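Local structure of UV damage endonuclease (Sulfolobus acidocaldarius, 3TC3) at residues Q124-N129 against I140-Y145; Q160-S165 against V193-D198; E172-F177 against C206-E211. The protein probably acts as a manganese-dependent endonuclease of DNA excision repair that cuts DNA at UV-induced lesions. One frame throughout, in Å; residues are numbered along the deposited sequence.

Interaction 1: residues Q124-N129 against I140-Y145; sequences QYVVLN and IMELKY
V126 and L128 of the irregular segment 124-129 face E142, I140 and L143 of the helical segment 140-145, with CA atoms 7.1 Å apart both for V126 with E142 and for L128 with I140. The two matched pairs run in opposite senses along the chain, so the loop runs back beside the middle of helix 133-153. About 209 Å² is buried, and the contacts between the segments are apolar.

V126 splits its two methyl groups between neighbouring helix residues. CG1, anti to the backbone N (chi1 174°), rests on the branch of L143, 4.0 Å from L143 CG and almost as near to both of that leucine's methyls. V126 CG2 turns instead to E142 and lies 3.8 Å from E142 CG, the two side chains crossing at about a right angle. The glutamate offers only its aliphatic part here: its chain bends at the second torsion (chi2 61°), which carries the carboxylate away from the valine, and E142 OE1 is hydrogen-bonded to S88 OG.

Further along the loop, L128 reaches the helix with one methyl, L128 CD1 lying 4.0 Å from I140 CG1. The same methyl is 4.5 Å from L143 CD1, a looser approach, by which L143 touches both loop residues. The helix itself is regular here, K144 N bonding to I140 O at 2.8 Å.

Beside the apolar contact, V127 N is hydrogen-bonded to S139 OG, the residue just before the helical segment. On the barrel side, V126, L128 and L143 all touch I161 of strand 158-162, while L128 also meets F177 of helix 170-181 and L143 meets I188 of helix 186-189.

Interaction 2: residues Q160-S165 against V193-D198; sequences QIHVGS and VIENDD. With MN (manganese (II) ion), chain C.
Q160 and E195 cross obliquely on one face of two parallel strands, their amide and carboxylate planes 81° apart. Q160 NE2 donates to E195 OE1 at 3.2 Å in a bent bond; the acceptor lies in the amide plane but is met from above the carboxylate plane. The same NE2 also bonds D251 OD2, so one amide nitrogen bridges two manganese-site acids. E195 extends fully, with CG anti to the backbone N (chi1 177°), and this brings OE2 to 2.2 Å from the manganese while water 3 links OE1 to the metal.

H162 lies alongside E195, pointing the same way, with ring and carboxylate planes 47° apart and H162 NE2 3.5 Å from E195 CD. E195 O sits in plane at the ring edge, whereas D197 CB packs over a face, a CH-pi contact 4.1 Å from the centroid. Beyond the strands, water 1 joins V163 N, E195 O and D197 OD2, while D197 OD1 is hydrogen-bonded to K199 N.

On the other face, I161 and I194 meet obliquely. I161 N bonds V193 O at 2.9 Å and E195 N bonds I161 O, which fixes the parallel register. These are adjacent strands of a TIM barrel, whose C-terminal strand ends hold the metal: D220 and E288 bind the manganese with E195, and D251 belongs to the same site.

Interaction 3: residues E172-F177 against C206-E211; sequences ESLNRF and CLWISE
L174 and I209 form the centre of a helix-helix contact on the outside of the TIM barrel, where helices 170-181 and 203-213 pack side by side. L174 CD2 lies 3.6 Å from I209 CD1, and the CA atoms of these residues are 6.9 Å apart. The short helical axes approach to 10.5 Å with 38° between their directions, so both helices run broadly the same way, as expected of neighbouring helices of a TIM barrel.

I209 serves two partners at once. While its CD1 reaches L174, its CG2 branch touches both F177 CD1 and F177 CE1, the two side chains crossing at about a right angle. F177 CD1 is also 3.9 Å from I209 CD1, so the ring is met by both ends of the branched chain.

L174 has a second neighbour in W208, whose six-membered ring borders the leucine: L174 CB is 3.8 Å from W208 CZ3, and L174 CD1 is close to W208 CE3. With chi1 at -170°, opposite its own N, W208 swings its indole toward helix 170-181.

In the next shell, F177 and I209 both touch I194 of strand 192-195, which sets the apolar core of this contact against the barrel wall, and L174 touches F201. R176, on another side of its helix, holds M167 O and N129 O, tying the helix to nearby loops. W208 makes a cation-pi contact with R212.

On the more exposed side of the contact, the amide of N175 stands 75° from the indole plane, and N175 OD1 lies in that plane at the ring edge, 3.4 Å from W208 CH2.

Overall arrangement
Interactions 1, 2 and 3 lie in one continuous sector of the eight-stranded parallel barrel, from the loop after strand 117-120 to helix 203-213. Interaction 1 closes before interaction 2 opens, whereas the segments of 2 and 3 alternate, since strands 158-162 and 192-195 are followed by helices 170-181 and 203-213. The centres of 2 and 3 are 10 Å apart, those of 1 and 2 12 Å, and those of 1 and 3 17 Å. N129 joins all three, its ND2 probably hydrogen-bonded to S165 O and S173 O, and its O to R176 NE. The metal-bearing wall of interaction 2 is thus backed by the helix contact of 3 and flanked by the loop-helix contact of 1.

Interaction 1: residues Q124-N129 against I140-Y145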
# COMPACT_ATOMS: atom_id res chain seq x y z
N GLN A 124 -0.65 0.52 -10.89
CA GLN A 124 -0.80 -0.29 -12.07
C GLN A 124 0.38 -0.27 -12.98
O GLN A 124 0.53 -1.25 -13.72
CB GLN A 124 -2.07 0.22 -12.85
CG GLN A 124 -1.93 0.15 -14.37
CD GLN A 124 -3.24 0.34 -15.05
OE1 GLN A 124 -3.70 1.47 -15.18
NE2 GLN A 124 -3.87 -0.76 -15.43
N TYR A 125 1.26 0.73 -12.96
CA TYR A 125 2.36 0.57 -13.89
C TYR A 125 3.50 -0.34 -13.43
O TYR A 125 4.33 -0.67 -14.30
CB TYR A 125 2.85 1.81 -14.60
CG TYR A 125 1.67 2.53 -15.31
CD1 TYR A 125 0.99 1.97 -16.46
CD2 TYR A 125 1.16 3.72 -14.76
CE1 TYR A 125 -0.08 2.61 -17.04
CE2 TYR A 125 0.09 4.38 -15.37
CZ TYR A 125 -0.53 3.84 -16.48
OH TYR A 125 -1.58 4.57 -17.02
N VAL A 126 3.46 -0.80 -12.20
CA VAL A 126 4.38 -1.89 -11.85
C VAL A 126 3.73 -3.22 -12.28
O VAL A 126 2.72 -3.66 -11.73
CB VAL A 126 4.68 -1.85 -10.33
CG1 VAL A 126 5.52 -3.08 -9.87
CG2 VAL A 126 5.43 -0.57 -10.12
N VAL A 127 4.43 -3.85 -13.22
CA VAL A 127 3.94 -5.16 -13.76
C VAL A 127 5.14 -6.09 -13.72
O VAL A 127 5.88 -6.26 -14.70
CB VAL A 127 3.42 -5.03 -15.22
CG1 VAL A 127 2.78 -6.40 -15.54
CG2 VAL A 127 2.40 -3.87 -15.32
N LEU A 128 5.34 -6.70 -12.53
CA LEU A 128 6.62 -7.39 -12.28
C LEU A 128 6.69 -8.63 -13.17
O LEU A 128 7.80 -9.05 -13.50
CB LEU A 128 6.71 -7.77 -10.77
CG LEU A 128 8.01 -8.58 -10.50
CD1 LEU A 128 9.28 -7.72 -10.72
CD2 LEU A 128 7.92 -8.90 -9.02
N ASN A 129 5.51 -9.16 -13.56
CA ASN A 129 5.50 -10.39 -14.38
C ASN A 129 5.21 -10.08 -15.84
O ASN A 129 4.74 -10.94 -16.64
CB ASN A 129 4.44 -11.35 -13.85
CG ASN A 129 3.04 -10.89 -14.18
OD1 ASN A 129 2.80 -9.73 -14.52
ND2 ASN A 129 2.10 -11.87 -14.22
N ILE A 140 10.87 -2.61 -11.94
CA ILE A 140 11.88 -2.77 -10.88
C ILE A 140 12.46 -1.42 -10.47
O ILE A 140 12.65 -1.19 -9.33
CB ILE A 140 12.93 -3.77 -11.38
CG1 ILE A 140 12.26 -5.14 -11.42
CG2 ILE A 140 14.12 -3.79 -10.33
CD1 ILE A 140 13.20 -6.34 -12.00
N MET A 141 12.68 -0.52 -11.43
CA MET A 141 13.10 0.87 -11.11
C MET A 141 12.11 1.55 -10.17
O MET A 141 12.56 2.22 -9.19
CB MET A 141 13.39 1.74 -12.37
CG MET A 141 14.58 1.21 -13.09
SD MET A 141 16.20 1.14 -12.18
CE MET A 141 16.27 -0.46 -11.11
N GLU A 142 10.80 1.37 -10.45
CA GLU A 142 9.81 2.00 -9.55
C GLU A 142 9.87 1.35 -8.15
O GLU A 142 9.78 2.03 -7.13
CB GLU A 142 8.46 1.91 -10.24
CG GLU A 142 7.34 2.63 -9.49
CD GLU A 142 7.47 4.12 -9.27
OE1 GLU A 142 8.42 4.81 -9.71
OE2 GLU A 142 6.52 4.64 -8.65
N LEU A 143 9.98 0.02 -8.14
CA LEU A 143 10.13 -0.70 -6.84
C LEU A 143 11.38 -0.29 -6.08
O LEU A 143 11.29 -0.09 -4.83
CB LEU A 143 10.10 -2.23 -7.09
CG LEU A 143 8.74 -2.76 -7.48
CD1 LEU A 143 8.92 -4.21 -7.98
CD2 LEU A 143 7.67 -2.60 -6.40
N LYS A 144 12.49 -0.08 -6.81
CA LYS A 144 13.74 0.37 -6.16
C LYS A 144 13.57 1.75 -5.53
O LYS A 144 13.99 1.98 -4.39
CB LYS A 144 14.82 0.45 -7.25
CG LYS A 144 16.05 1.06 -6.66
CD LYS A 144 17.16 1.15 -7.70
CE LYS A 144 18.49 1.60 -6.99
NZ LYS A 144 18.36 2.97 -6.48
N TYR A 145 12.82 2.68 -6.19
CA TYR A 145 12.55 3.96 -5.53
C TYR A 145 11.74 3.80 -4.23
O TYR A 145 12.03 4.49 -3.24
CB TYR A 145 11.77 4.89 -6.54
CG TYR A 145 10.82 5.89 -5.90
CD1 TYR A 145 11.23 6.79 -4.91
CD2 TYR A 145 9.44 5.91 -6.30
CE1 TYR A 145 10.32 7.67 -4.27
CE2 TYR A 145 8.58 6.81 -5.73
CZ TYR A 145 9.04 7.68 -4.71
OH TYR A 145 8.18 8.53 -4.07

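Interaction 2: residues Q160-S165 against V193-D198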
# COMPACT_ATOMS: atom_id res chain seq x y z
N GLN A 160 3.29 -3.02 -1.57
CA GLN A 160 2.24 -3.97 -2.02
C GLN A 160 2.06 -3.78 -3.53
O GLN A 160 1.86 -2.63 -4.09
CB GLN A 160 0.93 -3.71 -1.26
CG GLN A 160 0.29 -2.47 -1.49
CD GLN A 160 -0.88 -2.37 -0.49
OE1 GLN A 160 -0.64 -1.88 0.64
NE2 GLN A 160 -2.08 -2.97 -0.81
N ILE A 161 1.99 -4.93 -4.20
CA ILE A 161 1.66 -4.91 -5.62
C ILE A 161 0.64 -6.00 -6.03
O ILE A 161 0.43 -6.88 -5.25
CB ILE A 161 2.91 -5.12 -6.52
CG1 ILE A 161 3.54 -6.47 -6.21
CG2 ILE A 161 3.87 -3.93 -6.29
CD1 ILE A 161 4.75 -6.84 -7.27
N HIS A 162 -0.04 -5.78 -7.17
CA HIS A 162 -0.81 -6.88 -7.76
C HIS A 162 0.12 -7.80 -8.50
O HIS A 162 1.32 -7.53 -8.78
CB HIS A 162 -1.82 -6.25 -8.70
CG HIS A 162 -2.93 -5.59 -7.99
ND1 HIS A 162 -3.31 -4.33 -8.26
CD2 HIS A 162 -3.74 -6.04 -6.96
CE1 HIS A 162 -4.38 -4.01 -7.48
NE2 HIS A 162 -4.64 -5.05 -6.68
N VAL A 163 -0.39 -9.00 -8.85
CA VAL A 163 0.42 -9.95 -9.55
C VAL A 163 0.84 -9.39 -10.93
O VAL A 163 1.96 -9.64 -11.42
CB VAL A 163 -0.28 -11.35 -9.64
CG1 VAL A 163 0.55 -12.23 -10.47
CG2 VAL A 163 -0.38 -11.90 -8.25
N GLY A 164 -0.12 -8.71 -11.54
CA GLY A 164 0.23 -8.03 -12.75
C GLY A 164 -0.58 -8.51 -13.98
O GLY A 164 -1.83 -8.55 -14.01
N SER A 165 0.16 -8.94 -15.00
CA SER A 165 -0.39 -9.35 -16.29
C SER A 165 -0.90 -10.78 -16.28
O SER A 165 -0.32 -11.60 -15.58
CB SER A 165 0.82 -9.18 -17.25
OG SER A 165 0.59 -9.74 -18.51
N VAL A 193 4.81 -7.37 -0.80
CA VAL A 193 3.63 -8.14 -0.47
C VAL A 193 2.68 -8.08 -1.69
O VAL A 193 2.81 -7.18 -2.53
CB VAL A 193 2.89 -7.65 0.83
CG1 VAL A 193 3.86 -7.66 2.01
CG2 VAL A 193 2.30 -6.26 0.57
N ILE A 194 1.87 -9.13 -1.88
CA ILE A 194 1.01 -9.14 -3.05
C ILE A 194 -0.45 -9.12 -2.61
O ILE A 194 -0.81 -9.68 -1.61
CB ILE A 194 1.27 -10.39 -3.97
CG1 ILE A 194 1.14 -11.66 -3.19
CG2 ILE A 194 2.63 -10.28 -4.71
CD1 ILE A 194 1.22 -12.96 -4.13
N GLU A 195 -1.31 -8.57 -3.43
CA GLU A 195 -2.71 -8.45 -3.08
C GLU A 195 -3.55 -9.06 -4.21
O GLU A 195 -3.22 -9.06 -5.42
CB GLU A 195 -2.99 -6.94 -3.08
CG GLU A 195 -4.44 -6.49 -2.81
CD GLU A 195 -4.68 -5.02 -3.16
OE1 GLU A 195 -3.74 -4.23 -3.22
OE2 GLU A 195 -5.85 -4.63 -3.33
N ASN A 196 -4.68 -9.63 -3.81
CA ASN A 196 -5.59 -10.16 -4.77
C ASN A 196 -6.28 -9.02 -5.53
O ASN A 196 -6.55 -7.96 -4.93
CB ASN A 196 -6.61 -11.10 -4.07
CG ASN A 196 -7.43 -10.41 -2.97
OD1 ASN A 196 -6.82 -9.89 -2.04
ND2 ASN A 196 -8.77 -10.35 -3.12
N ASP A 197 -6.58 -9.28 -6.79
CA ASP A 197 -7.38 -8.29 -7.57
C ASP A 197 -8.77 -8.76 -7.91
O ASP A 197 -9.09 -9.94 -7.67
CB ASP A 197 -6.52 -7.79 -8.74
CG ASP A 197 -6.37 -8.85 -9.82
OD1 ASP A 197 -7.32 -8.99 -10.65
OD2 ASP A 197 -5.34 -9.55 -9.93
N ASP A 198 -9.57 -7.90 -8.61
CA ASP A 198 -10.94 -8.29 -8.83
C ASP A 198 -11.19 -8.82 -10.22
O ASP A 198 -12.33 -9.14 -10.59
CB ASP A 198 -11.87 -7.10 -8.49
CG ASP A 198 -11.59 -5.86 -9.33
OD1 ASP A 198 -10.58 -5.71 -10.00
OD2 ASP A 198 -12.44 -4.94 -9.26
MN MN C . -6.91 -2.99 -2.28
O HOH W 1 -3.22 -9.29 -8.18
O HOH W 2 -3.07 -8.16 -11.30
O HOH W 3 -5.09 -1.75 -3.21

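Interaction 3: residues E172-F177 against C206-E211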
# COMPACT_ATOMS: atom_id res chain seq x y z
N GLU A 172 1.23 -19.53 -16.64
CA GLU A 172 2.49 -18.93 -17.16
C GLU A 172 2.76 -17.62 -16.45
O GLU A 172 3.91 -17.30 -16.14
CB GLU A 172 2.42 -18.68 -18.66
CG GLU A 172 2.68 -20.03 -19.42
CD GLU A 172 2.96 -19.89 -20.90
OE1 GLU A 172 3.67 -18.94 -21.30
OE2 GLU A 172 2.49 -20.82 -21.67
N SER A 173 1.67 -16.92 -16.22
CA SER A 173 1.79 -15.56 -15.60
C SER A 173 2.21 -15.65 -14.15
O SER A 173 2.99 -14.79 -13.67
CB SER A 173 0.46 -14.80 -15.74
OG SER A 173 0.22 -14.39 -17.12
N LEU A 174 1.73 -16.68 -13.42
CA LEU A 174 2.21 -16.90 -12.03
C LEU A 174 3.71 -17.29 -11.99
O LEU A 174 4.47 -16.81 -11.11
CB LEU A 174 1.38 -18.03 -11.27
CG LEU A 174 -0.08 -17.63 -11.15
CD1 LEU A 174 -0.81 -18.84 -10.51
CD2 LEU A 174 -0.25 -16.40 -10.25
N ASN A 175 4.12 -18.17 -12.93
CA ASN A 175 5.50 -18.57 -12.92
C ASN A 175 6.43 -17.43 -13.37
O ASN A 175 7.50 -17.29 -12.75
CB ASN A 175 5.63 -19.84 -13.73
CG ASN A 175 5.21 -21.08 -12.86
OD1 ASN A 175 5.70 -21.28 -11.69
ND2 ASN A 175 4.30 -21.85 -13.38
N ARG A 176 5.97 -16.58 -14.29
CA ARG A 176 6.78 -15.38 -14.67
C ARG A 176 6.89 -14.45 -13.44
O ARG A 176 7.97 -13.88 -13.17
CB ARG A 176 6.18 -14.52 -15.79
CG ARG A 176 6.21 -15.22 -17.17
CD ARG A 176 5.99 -14.16 -18.31
NE ARG A 176 4.84 -13.27 -18.06
CZ ARG A 176 3.58 -13.61 -18.28
NH1 ARG A 176 3.27 -14.82 -18.84
NH2 ARG A 176 2.61 -12.77 -17.98
N PHE A 177 5.82 -14.36 -12.65
CA PHE A 177 5.97 -13.49 -11.47
C PHE A 177 7.05 -14.01 -10.55
O PHE A 177 7.87 -13.26 -10.02
CB PHE A 177 4.63 -13.42 -10.75
CG PHE A 177 4.68 -12.56 -9.51
CD1 PHE A 177 5.19 -13.05 -8.27
CD2 PHE A 177 4.21 -11.24 -9.58
CE1 PHE A 177 5.27 -12.19 -7.21
CE2 PHE A 177 4.33 -10.38 -8.47
CZ PHE A 177 4.82 -10.87 -7.25
N CYS A 206 -2.80 -15.92 -5.21
CA CYS A 206 -1.75 -15.28 -4.38
C CYS A 206 -1.17 -16.24 -3.36
O CYS A 206 0.06 -16.25 -3.15
CB CYS A 206 -2.30 -14.02 -3.65
SG CYS A 206 -2.75 -12.70 -4.82
N LEU A 207 -2.00 -17.13 -2.84
CA LEU A 207 -1.51 -18.11 -1.85
C LEU A 207 -0.54 -19.09 -2.59
O LEU A 207 0.45 -19.55 -2.00
CB LEU A 207 -2.68 -18.87 -1.27
CG LEU A 207 -3.52 -18.03 -0.30
CD1 LEU A 207 -4.76 -18.83 0.19
CD2 LEU A 207 -2.69 -17.60 0.89
N TRP A 208 -0.82 -19.37 -3.88
CA TRP A 208 0.06 -20.31 -4.64
C TRP A 208 1.42 -19.68 -4.77
O TRP A 208 2.47 -20.36 -4.64
CB TRP A 208 -0.62 -20.58 -5.97
CG TRP A 208 0.01 -21.70 -6.75
CD1 TRP A 208 -0.32 -23.06 -6.70
CD2 TRP A 208 1.13 -21.60 -7.69
NE1 TRP A 208 0.47 -23.77 -7.57
CE2 TRP A 208 1.33 -22.97 -8.21
CE3 TRP A 208 1.91 -20.54 -8.21
CZ2 TRP A 208 2.35 -23.26 -9.13
CZ3 TRP A 208 2.91 -20.86 -9.20
CH2 TRP A 208 3.08 -22.17 -9.63
N ILE A 209 1.46 -18.38 -5.08
CA ILE A 209 2.71 -17.65 -5.15
C ILE A 209 3.40 -17.64 -3.78
O ILE A 209 4.61 -17.94 -3.72
CB ILE A 209 2.52 -16.21 -5.69
CG1 ILE A 209 2.09 -16.23 -7.16
CG2 ILE A 209 3.83 -15.39 -5.41
CD1 ILE A 209 1.77 -14.82 -7.69
N SER A 210 2.67 -17.29 -2.72
CA SER A 210 3.28 -17.19 -1.40
C SER A 210 3.93 -18.48 -0.98
O SER A 210 5.02 -18.45 -0.38
CB SER A 210 2.21 -16.78 -0.38
OG SER A 210 2.77 -16.51 0.89
N GLU A 211 3.28 -19.63 -1.26
CA GLU A 211 3.80 -20.91 -0.80
C GLU A 211 5.21 -21.16 -1.36
O GLU A 211 6.01 -21.81 -0.69
CB GLU A 211 2.84 -22.04 -1.25
CG GLU A 211 3.30 -23.35 -0.83
CD GLU A 211 2.77 -23.67 0.55
OE1 GLU A 211 1.98 -22.85 1.09
OE2 GLU A 211 3.13 -24.75 1.08